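PDB 5XU0: membrane-fusion protein from Streptococcus pneumoniae, which probably acts as the membrane-fusion component of a MacAB-like efflux pump, with six subunits forming a channel-like assembly. Local coordinates for residues B[10-15]-B[176-181]; B[172-177]-B[252-257]; B[211-216]-B[239-244]. The protein carries 2 engineered substitutions. All blocks are in the same frame, centred on the assembly; numbering follows the deposited sequence.

Contacts 1 and 2 sit where the six-stranded barrel meets the part that carries the four-stranded sheet, whereas contact 3 is a strand pair within the barrel wall. Contacts 1 and 2, with centres about 6 Å apart, share Asn176 and Leu177 and cover the linkers that pass between the two sheets; Asn13 O of contact 1 lies 3.0 Å from Ser173 N of contact 2, a probable hydrogen bond. Contact 3 continues the barrel beyond contact 1, centres about 11 Å apart, through a probable bond of 2.9 Å between Val179 O and Ile243 N. Contacts 2 and 3, about 15 Å apart by centres, do not touch within a chain, but Tyr239 OH is hydrogen-bonded to Gln254 O of a neighbouring subunit.

Contact 1. Residues B[10-15]-B[176-181]; sequences TAKNEQ and NLQVKG
At the junction where the chain leaves the six-stranded antiparallel barrel for the neighbouring four-stranded sheet, Thr10 and Gln178 form a hydrogen-bonded antiparallel pair. Thr10 N donates to Gln178 O and Gln178 N to Thr10 O, both at 2.9 Å. Two segments thus cross the junction together: 10-15 heads out toward strand 14-18, and 176-181 comes back into strand 178-183. The Thr10 hydroxyl turns between its own backbone N and carbonyl carbon (chi1 89°), where OG1 donates to Ala11 O at 3.2 Å and also lies against the Lys180 chain. That chain, extended beyond CG, crosses the threonine at about a right angle, with CE 3.2 Å from OG1 and CG 3.7 Å from Thr10 CG2; next to it, Thr242 of strand 239-246 also touches Lys180. Beyond Ala11 and Leu177, whose CA atoms are still only 4.8 Å apart, the backbones separate. The aliphatic part of Lys12 passes at a slant across Gln178, whose CG is 3.9 Å from Lys12 CB. Further out the amide planes of Asn13 and Asn176 stand nearly perpendicular (85°), and Lys12 CB rests 3.3 Å from Asn176 O.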
loop_
_atom_site.group_PDB
_atom_site.type_symbol
_atom_site.label_atom_id
_atom_site.label_comp_id
_atom_site.label_asym_id
_atom_site.label_seq_id
_atom_site.Cartn_x
_atom_site.Cartn_y
_atom_site.Cartn_z
ATOM N N THR B 10 26.310 -3.570 23.452
ATOM C CA THR B 10 25.273 -2.812 22.784
ATOM C C THR B 10 25.036 -1.515 23.540
ATOM O O THR B 10 25.377 -1.381 24.720
ATOM C CB THR B 10 23.964 -3.604 22.692
ATOM O OG1 THR B 10 23.181 -3.365 23.868
ATOM C CG2 THR B 10 24.247 -5.091 22.580
ATOM N N ALA B 11 24.450 -0.554 22.847
ATOM C CA ALA B 11 24.064 0.673 23.511
ATOM C C ALA B 11 22.685 0.516 24.133
ATOM O O ALA B 11 21.931 -0.409 23.819
ATOM C CB ALA B 11 24.078 1.843 22.540
ATOM N N LYS B 12 22.367 1.437 25.038
ATOM C CA LYS B 12 21.096 1.414 25.744
ATOM C C LYS B 12 20.047 2.269 25.046
ATOM O O LYS B 12 18.917 1.821 24.828
ATOM C CB LYS B 12 21.296 1.893 27.183
ATOM C CG LYS B 12 20.010 2.098 27.957
ATOM C CD LYS B 12 20.301 2.350 29.423
ATOM C CE LYS B 12 19.043 2.215 30.260
ATOM N NZ LYS B 12 19.339 2.314 31.714
ATOM N N ASN B 13 20.409 3.494 24.681
ATOM C CA ASN B 13 19.473 4.467 24.144
ATOM C C ASN B 13 19.830 4.781 22.699
ATOM O O ASN B 13 21.001 5.010 22.379
ATOM C CB ASN B 13 19.485 5.742 24.988
ATOM C CG ASN B 13 19.210 5.466 26.450
ATOM O OD1 ASN B 13 18.225 4.812 26.795
ATOM N ND2 ASN B 13 20.086 5.956 27.321
ATOM N N GLU B 14 18.819 4.789 21.836
ATOM C CA GLU B 14 19.010 5.106 20.431
ATOM C C GLU B 14 17.729 5.726 19.896
ATOM O O GLU B 14 16.686 5.722 20.556
ATOM C CB GLU B 14 19.393 3.863 19.623
ATOM C CG GLU B 14 18.390 2.729 19.749
ATOM C CD GLU B 14 18.528 1.700 18.648
ATOM O OE1 GLU B 14 19.084 2.040 17.582
ATOM O OE2 GLU B 14 18.073 0.553 18.845
ATOM N N GLN B 15 17.821 6.260 18.682
ATOM C CA GLN B 15 16.688 6.906 18.039
ATOM C C GLN B 15 16.851 6.833 16.531
ATOM O O GLN B 15 17.904 7.198 15.991
ATOM C CB GLN B 15 16.550 8.366 18.484
ATOM C CG GLN B 15 15.308 9.052 17.950
ATOM C CD GLN B 15 15.293 10.537 18.229
ATOM O OE1 GLN B 15 16.213 11.262 17.853
ATOM N NE2 GLN B 15 14.240 11.002 18.887
ATOM N N ASN B 176 26.313 5.191 28.879
ATOM C CA ASN B 176 25.445 4.167 29.463
ATOM C C ASN B 176 25.416 2.909 28.595
ATOM O O ASN B 176 24.366 2.449 28.147
ATOM C CB ASN B 176 24.027 4.694 29.683
ATOM C CG ASN B 176 24.004 6.104 30.229
ATOM O OD1 ASN B 176 25.003 6.602 30.749
ATOM N ND2 ASN B 176 22.852 6.758 30.119
ATOM N N LEU B 177 26.605 2.368 28.343
ATOM C CA LEU B 177 26.703 1.164 27.533
ATOM C C LEU B 177 26.236 -0.053 28.324
ATOM O O LEU B 177 26.229 -0.066 29.556
ATOM C CB LEU B 177 28.135 0.960 27.042
ATOM C CG LEU B 177 28.374 1.310 25.573
ATOM C CD1 LEU B 177 27.958 2.739 25.303
ATOM C CD2 LEU B 177 29.830 1.101 25.195
ATOM N N GLN B 178 25.822 -1.086 27.589
ATOM C CA GLN B 178 25.376 -2.340 28.180
ATOM C C GLN B 178 25.948 -3.490 27.359
ATOM O O GLN B 178 26.602 -3.281 26.332
ATOM C CB GLN B 178 23.841 -2.410 28.247
ATOM C CG GLN B 178 23.175 -1.162 28.820
ATOM C CD GLN B 178 21.688 -1.342 29.072
ATOM O OE1 GLN B 178 21.220 -1.213 30.203
ATOM N NE2 GLN B 178 20.938 -1.625 28.014
ATOM N N VAL B 179 25.715 -4.715 27.821
ATOM C CA VAL B 179 25.990 -5.902 27.016
ATOM C C VAL B 179 24.791 -6.832 27.125
ATOM O O VAL B 179 24.168 -6.937 28.189
ATOM C CB VAL B 179 27.290 -6.628 27.439
ATOM C CG1 VAL B 179 28.503 -5.975 26.835
ATOM C CG2 VAL B 179 27.449 -6.611 28.911
ATOM N N LYS B 180 24.458 -7.499 26.019
ATOM C CA LYS B 180 23.311 -8.396 26.021
ATOM C C LYS B 180 23.639 -9.721 25.353
ATOM O O LYS B 180 24.619 -9.856 24.614
ATOM C CB LYS B 180 22.081 -7.783 25.338
ATOM C CG LYS B 180 22.005 -6.266 25.298
ATOM C CD LYS B 180 20.714 -5.865 24.608
ATOM C CE LYS B 180 20.344 -4.424 24.906
ATOM N NZ LYS B 180 19.080 -4.027 24.238
ATOM N N GLY B 181 22.776 -10.692 25.622
ATOM C CA GLY B 181 22.824 -11.957 24.921
ATOM C C GLY B 181 21.634 -12.805 25.314
ATOM O O GLY B 181 20.584 -12.282 25.688
#

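Contact 2. Residues B[172-177]-B[252-257]; sequences VSNENL and LKQGFS
With CG of Asn174 swung roughly anti to its backbone N (chi1 -154°) and the Gln254 chain stretched out straight beyond CG (chi2 -175°), two side-chain amides are brought together between a linker and a type II beta turn. The turn runs from Lys253 to Phe256, just ahead of barrel strand 257-262; the linker joins strand 167-172 of the four-stranded sheet to barrel strand 178-183. Gln254 NE2 donates to Asn174 OD1 in a weak hydrogen bond of 3.5 Å, the two amide planes being inclined at 54° to each other. The same NE2 lies 3.8 Å from Ser173 O and 4.3 Å from Val172 CG2, so the glutamine's amide end is set against the start of the linker while its aliphatic part faces Leu177. Leu177 CD2 meets Gln254 CG at 4.3 Å and packs against the carbonyl oxygen Leu252 O at 3.7 Å. Within the turn, Gly255 takes up the left-handed backbone conformation expected at its third position, and Phe256 N closes it with a weak bond to Lys253 O. The Phe256 ring lies with one face over Lys253 C, and Leu252 CD1 meets its edge. Gly255 O and Gln254 O point to a neighbouring subunit, hydrogen-bonding to Ser237 OG and Tyr239 OH there. On the linker, Ser173 OG donates to Glu175 OE2, approaching the carboxylate oxygen on its anti side.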
loop_
_atom_site.group_PDB
_atom_site.type_symbol
_atom_site.label_atom_id
_atom_site.label_comp_id
_atom_site.label_asym_id
_atom_site.label_seq_id
_atom_site.Cartn_x
_atom_site.Cartn_y
_atom_site.Cartn_z
ATOM N N VAL B 172 22.624 7.381 18.475
ATOM C CA VAL B 172 22.680 6.436 19.586
ATOM C C VAL B 172 23.701 6.919 20.608
ATOM O O VAL B 172 24.785 7.389 20.251
ATOM C CB VAL B 172 22.998 5.008 19.089
ATOM C CG1 VAL B 172 24.182 5.017 18.163
ATOM C CG2 VAL B 172 23.257 4.099 20.242
ATOM N N SER B 173 23.340 6.801 21.886
ATOM C CA SER B 173 24.208 7.240 22.970
ATOM C C SER B 173 25.380 6.283 23.138
ATOM O O SER B 173 25.190 5.073 23.305
ATOM C CB SER B 173 23.419 7.331 24.275
ATOM O OG SER B 173 24.259 7.693 25.361
ATOM N N ASN B 174 26.595 6.827 23.096
ATOM C CA ASN B 174 27.791 6.061 23.410
ATOM C C ASN B 174 28.137 6.117 24.891
ATOM O O ASN B 174 29.211 5.651 25.287
ATOM C CB ASN B 174 28.975 6.546 22.568
ATOM C CG ASN B 174 30.021 5.463 22.357
ATOM O OD1 ASN B 174 29.884 4.346 22.855
ATOM N ND2 ASN B 174 31.074 5.791 21.614
ATOM N N GLU B 175 27.265 6.694 25.710
ATOM C CA GLU B 175 27.327 6.558 27.153
ATOM C C GLU B 175 26.304 5.513 27.588
ATOM O O GLU B 175 25.518 5.011 26.780
ATOM C CB GLU B 175 27.083 7.904 27.841
ATOM C CG GLU B 175 27.833 9.077 27.222
ATOM C CD GLU B 175 26.954 9.932 26.324
ATOM O OE1 GLU B 175 27.053 11.176 26.404
ATOM O OE2 GLU B 175 26.166 9.366 25.535
ATOM N N ASN B 176 26.313 5.191 28.879
ATOM C CA ASN B 176 25.445 4.167 29.463
ATOM C C ASN B 176 25.416 2.909 28.595
ATOM O O ASN B 176 24.366 2.449 28.147
ATOM C CB ASN B 176 24.027 4.694 29.683
ATOM C CG ASN B 176 24.004 6.104 30.229
ATOM O OD1 ASN B 176 25.003 6.602 30.749
ATOM N ND2 ASN B 176 22.852 6.758 30.119
ATOM N N LEU B 177 26.605 2.368 28.343
ATOM C CA LEU B 177 26.703 1.164 27.533
ATOM C C LEU B 177 26.236 -0.053 28.324
ATOM O O LEU B 177 26.229 -0.066 29.556
ATOM C CB LEU B 177 28.135 0.960 27.042
ATOM C CG LEU B 177 28.374 1.310 25.573
ATOM C CD1 LEU B 177 27.958 2.739 25.303
ATOM C CD2 LEU B 177 29.830 1.101 25.195
ATOM N N LEU B 252 36.316 0.811 25.352
ATOM C CA LEU B 252 35.352 -0.253 25.096
ATOM C C LEU B 252 34.249 0.305 24.207
ATOM O O LEU B 252 33.479 1.173 24.634
ATOM C CB LEU B 252 34.778 -0.773 26.411
ATOM C CG LEU B 252 33.726 -1.882 26.355
ATOM C CD1 LEU B 252 34.362 -3.237 26.054
ATOM C CD2 LEU B 252 32.924 -1.919 27.655
ATOM N N LYS B 253 34.165 -0.194 22.977
ATOM C CA LYS B 253 33.235 0.324 21.985
ATOM C C LYS B 253 32.212 -0.738 21.597
ATOM O O LYS B 253 32.492 -1.939 21.654
ATOM C CB LYS B 253 33.989 0.832 20.751
ATOM C CG LYS B 253 35.284 1.548 21.102
ATOM C CD LYS B 253 35.198 3.031 20.762
ATOM C CE LYS B 253 36.564 3.623 20.441
ATOM N NZ LYS B 253 36.463 4.943 19.751
ATOM N N GLN B 254 31.023 -0.271 21.207
ATOM C CA GLN B 254 29.885 -1.153 20.973
ATOM C C GLN B 254 30.211 -2.210 19.923
ATOM O O GLN B 254 31.079 -2.025 19.065
ATOM C CB GLN B 254 28.675 -0.341 20.523
ATOM C CG GLN B 254 28.625 1.071 21.069
ATOM C CD GLN B 254 27.346 1.794 20.700
ATOM O OE1 GLN B 254 26.364 1.173 20.293
ATOM N NE2 GLN B 254 27.353 3.116 20.836
ATOM N N GLY B 255 29.490 -3.330 19.993
ATOM C CA GLY B 255 29.696 -4.442 19.089
ATOM C C GLY B 255 30.790 -5.404 19.495
ATOM O O GLY B 255 30.896 -6.481 18.894
ATOM N N PHE B 256 31.598 -5.058 20.494
ATOM C CA PHE B 256 32.694 -5.923 20.913
ATOM C C PHE B 256 32.169 -7.250 21.447
ATOM O O PHE B 256 31.241 -7.284 22.260
ATOM C CB PHE B 256 33.532 -5.227 21.987
ATOM C CG PHE B 256 34.620 -4.349 21.440
ATOM C CD1 PHE B 256 34.982 -4.417 20.106
ATOM C CD2 PHE B 256 35.292 -3.463 22.267
ATOM C CE1 PHE B 256 35.987 -3.611 19.603
ATOM C CE2 PHE B 256 36.298 -2.654 21.772
ATOM C CZ PHE B 256 36.646 -2.728 20.438
ATOM N N SER B 257 32.762 -8.347 20.982
ATOM C CA SER B 257 32.473 -9.642 21.579
ATOM C C SER B 257 33.132 -9.727 22.950
ATOM O O SER B 257 34.238 -9.220 23.159
ATOM C CB SER B 257 32.958 -10.773 20.678
ATOM O OG SER B 257 32.123 -11.910 20.820
#

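Contact 3. Residues B[211-216]-B[239-244]; sequences GKLSYI and YPYTID
Strands 207-216 and 239-246 are consecutive antiparallel neighbours in the barrel wall, joined by a long connection, part of which is not modelled, and side chains meet on both of their faces. On the face carrying Leu213, Ile216, Tyr241 and Ile243, Leu213 CD2 lies 3.5 Å from Ile243 CG2 and 4.1 Å from Tyr241 CD2, with the leucine crossing the tyrosine at about a right angle. Ile243 CG2 also meets the edge of the Tyr241 ring, in its plane. Met260 of strand 257-262, which is not adjacent to strand 239-246, touches Tyr241 and Ile243, as expected for the barrel interior; the tyrosine hydroxyl is hydrogen-bonded to Ser6 O. The backbone pairing is regular at Lys212, whose N donates to Asp244 O and whose O accepts from Asp244 N. Next comes a classic beta bulge: Ser214 and Tyr215 both face Thr242, and Thr242 O accepts from both backbone nitrogens, at 3.2 Å from Ser214 N and 3.0 Å from Tyr215 N. The register shifts by one residue, and the pairing resumes where Thr242 N donates to Tyr215 O at 2.9 Å; that oxygen also takes a CA-H contact from Tyr241. On the other face Tyr215 CG is anti to the backbone N (chi1 163°), laying its ring alongside Thr242. Thr242 OG1 comes in at the ring's edge, near its plane and 3.4 Å from Tyr215 CB, while Thr242 CG2 sits 3.8 Å from CD1 of the same ring.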
loop_
_atom_site.group_PDB
_atom_site.type_symbol
_atom_site.label_atom_id
_atom_site.label_comp_id
_atom_site.label_asym_id
_atom_site.label_seq_id
_atom_site.Cartn_x
_atom_site.Cartn_y
_atom_site.Cartn_z
ATOM N N GLY B 211 30.254 -5.224 35.914
ATOM C CA GLY B 211 28.881 -4.915 35.554
ATOM C C GLY B 211 27.921 -5.681 36.437
ATOM O O GLY B 211 28.326 -6.478 37.289
ATOM N N LYS B 212 26.628 -5.433 36.215
ATOM C CA LYS B 212 25.567 -6.000 37.039
ATOM C C LYS B 212 24.434 -6.537 36.173
ATOM O O LYS B 212 24.015 -5.888 35.213
ATOM C CB LYS B 212 24.987 -4.963 38.016
ATOM C CG LYS B 212 25.949 -4.358 39.038
ATOM C CD LYS B 212 25.251 -3.219 39.790
ATOM C CE LYS B 212 26.121 -1.976 39.934
ATOM N NZ LYS B 212 25.306 -0.746 40.143
ATOM N N LEU B 213 23.917 -7.707 36.548
ATOM C CA LEU B 213 22.763 -8.303 35.877
ATOM C C LEU B 213 21.523 -7.464 36.162
ATOM O O LEU B 213 21.068 -7.386 37.308
ATOM C CB LEU B 213 22.564 -9.738 36.356
ATOM C CG LEU B 213 22.749 -10.902 35.384
ATOM C CD1 LEU B 213 22.293 -12.182 36.049
ATOM C CD2 LEU B 213 21.974 -10.685 34.098
ATOM N N SER B 214 20.959 -6.843 35.123
ATOM C CA SER B 214 19.813 -5.964 35.306
ATOM C C SER B 214 18.518 -6.481 34.698
ATOM O O SER B 214 17.446 -6.080 35.163
ATOM C CB SER B 214 20.105 -4.572 34.729
ATOM O OG SER B 214 19.978 -4.566 33.319
ATOM N N TYR B 215 18.569 -7.342 33.679
ATOM C CA TYR B 215 17.314 -7.839 33.124
ATOM C C TYR B 215 17.463 -9.273 32.632
ATOM O O TYR B 215 18.348 -9.571 31.821
ATOM C CB TYR B 215 16.822 -6.920 31.999
ATOM C CG TYR B 215 15.767 -7.518 31.095
ATOM C CD1 TYR B 215 16.031 -7.743 29.752
ATOM C CD2 TYR B 215 14.505 -7.850 31.580
ATOM C CE1 TYR B 215 15.075 -8.283 28.914
ATOM C CE2 TYR B 215 13.538 -8.394 30.745
ATOM C CZ TYR B 215 13.832 -8.607 29.412
ATOM O OH TYR B 215 12.884 -9.146 28.570
ATOM N N ILE B 216 16.584 -10.145 33.132
ATOM C CA ILE B 216 16.507 -11.553 32.751
ATOM C C ILE B 216 15.074 -11.833 32.317
ATOM O O ILE B 216 14.142 -11.679 33.116
ATOM C CB ILE B 216 16.905 -12.489 33.906
ATOM C CG1 ILE B 216 18.403 -12.393 34.195
ATOM C CG2 ILE B 216 16.506 -13.923 33.590
ATOM C CD1 ILE B 216 18.792 -12.999 35.527
ATOM N N TYR B 239 16.639 -17.368 26.424
ATOM C CA TYR B 239 16.006 -16.213 27.047
ATOM C C TYR B 239 16.959 -15.030 27.068
ATOM O O TYR B 239 18.079 -15.165 27.571
ATOM C CB TYR B 239 15.577 -16.548 28.479
ATOM C CG TYR B 239 14.742 -17.800 28.590
ATOM C CD1 TYR B 239 13.358 -17.730 28.611
ATOM C CD2 TYR B 239 15.338 -19.051 28.674
ATOM C CE1 TYR B 239 12.590 -18.868 28.712
ATOM C CE2 TYR B 239 14.576 -20.198 28.772
ATOM C CZ TYR B 239 13.203 -20.100 28.793
ATOM O OH TYR B 239 12.438 -21.239 28.894
ATOM N N PRO B 240 16.564 -13.860 26.574
ATOM C CA PRO B 240 17.505 -12.734 26.520
ATOM C C PRO B 240 17.802 -12.150 27.895
ATOM O O PRO B 240 16.928 -12.060 28.760
ATOM C CB PRO B 240 16.781 -11.716 25.630
ATOM C CG PRO B 240 15.339 -12.020 25.815
ATOM C CD PRO B 240 15.238 -13.506 26.036
ATOM N N TYR B 241 19.063 -11.756 28.087
ATOM C CA TYR B 241 19.530 -11.070 29.285
ATOM C C TYR B 241 20.298 -9.824 28.868
ATOM O O TYR B 241 20.912 -9.779 27.790
ATOM C CB TYR B 241 20.460 -11.946 30.137
ATOM C CG TYR B 241 21.871 -11.936 29.601
ATOM C CD1 TYR B 241 22.223 -12.761 28.555
ATOM C CD2 TYR B 241 22.845 -11.088 30.119
ATOM C CE1 TYR B 241 23.492 -12.761 28.035
ATOM C CE2 TYR B 241 24.128 -11.076 29.595
ATOM C CZ TYR B 241 24.444 -11.919 28.548
ATOM O OH TYR B 241 25.711 -11.933 28.016
ATOM N N THR B 242 20.278 -8.815 29.740
ATOM C CA THR B 242 21.060 -7.604 29.530
ATOM C C THR B 242 21.664 -7.185 30.864
ATOM O O THR B 242 20.972 -7.185 31.893
ATOM C CB THR B 242 20.216 -6.421 28.987
ATOM O OG1 THR B 242 19.398 -5.920 30.045
ATOM C CG2 THR B 242 19.271 -6.839 27.886
ATOM N N ILE B 243 22.951 -6.826 30.844
ATOM C CA ILE B 243 23.612 -6.286 32.026
ATOM C C ILE B 243 24.152 -4.897 31.703
ATOM O O ILE B 243 24.568 -4.604 30.571
ATOM C CB ILE B 243 24.747 -7.199 32.561
ATOM C CG1 ILE B 243 26.062 -6.928 31.832
ATOM C CG2 ILE B 243 24.379 -8.668 32.459
ATOM C CD1 ILE B 243 27.179 -7.876 32.189
ATOM N N ASP B 244 24.129 -4.037 32.724
ATOM C CA ASP B 244 24.630 -2.670 32.646
ATOM C C ASP B 244 26.073 -2.646 33.132
ATOM O O ASP B 244 26.364 -3.099 34.246
ATOM C CB ASP B 244 23.778 -1.724 33.496
ATOM C CG ASP B 244 22.294 -1.864 33.223
ATOM O OD1 ASP B 244 21.593 -0.830 33.149
ATOM O OD2 ASP B 244 21.830 -3.009 33.072
#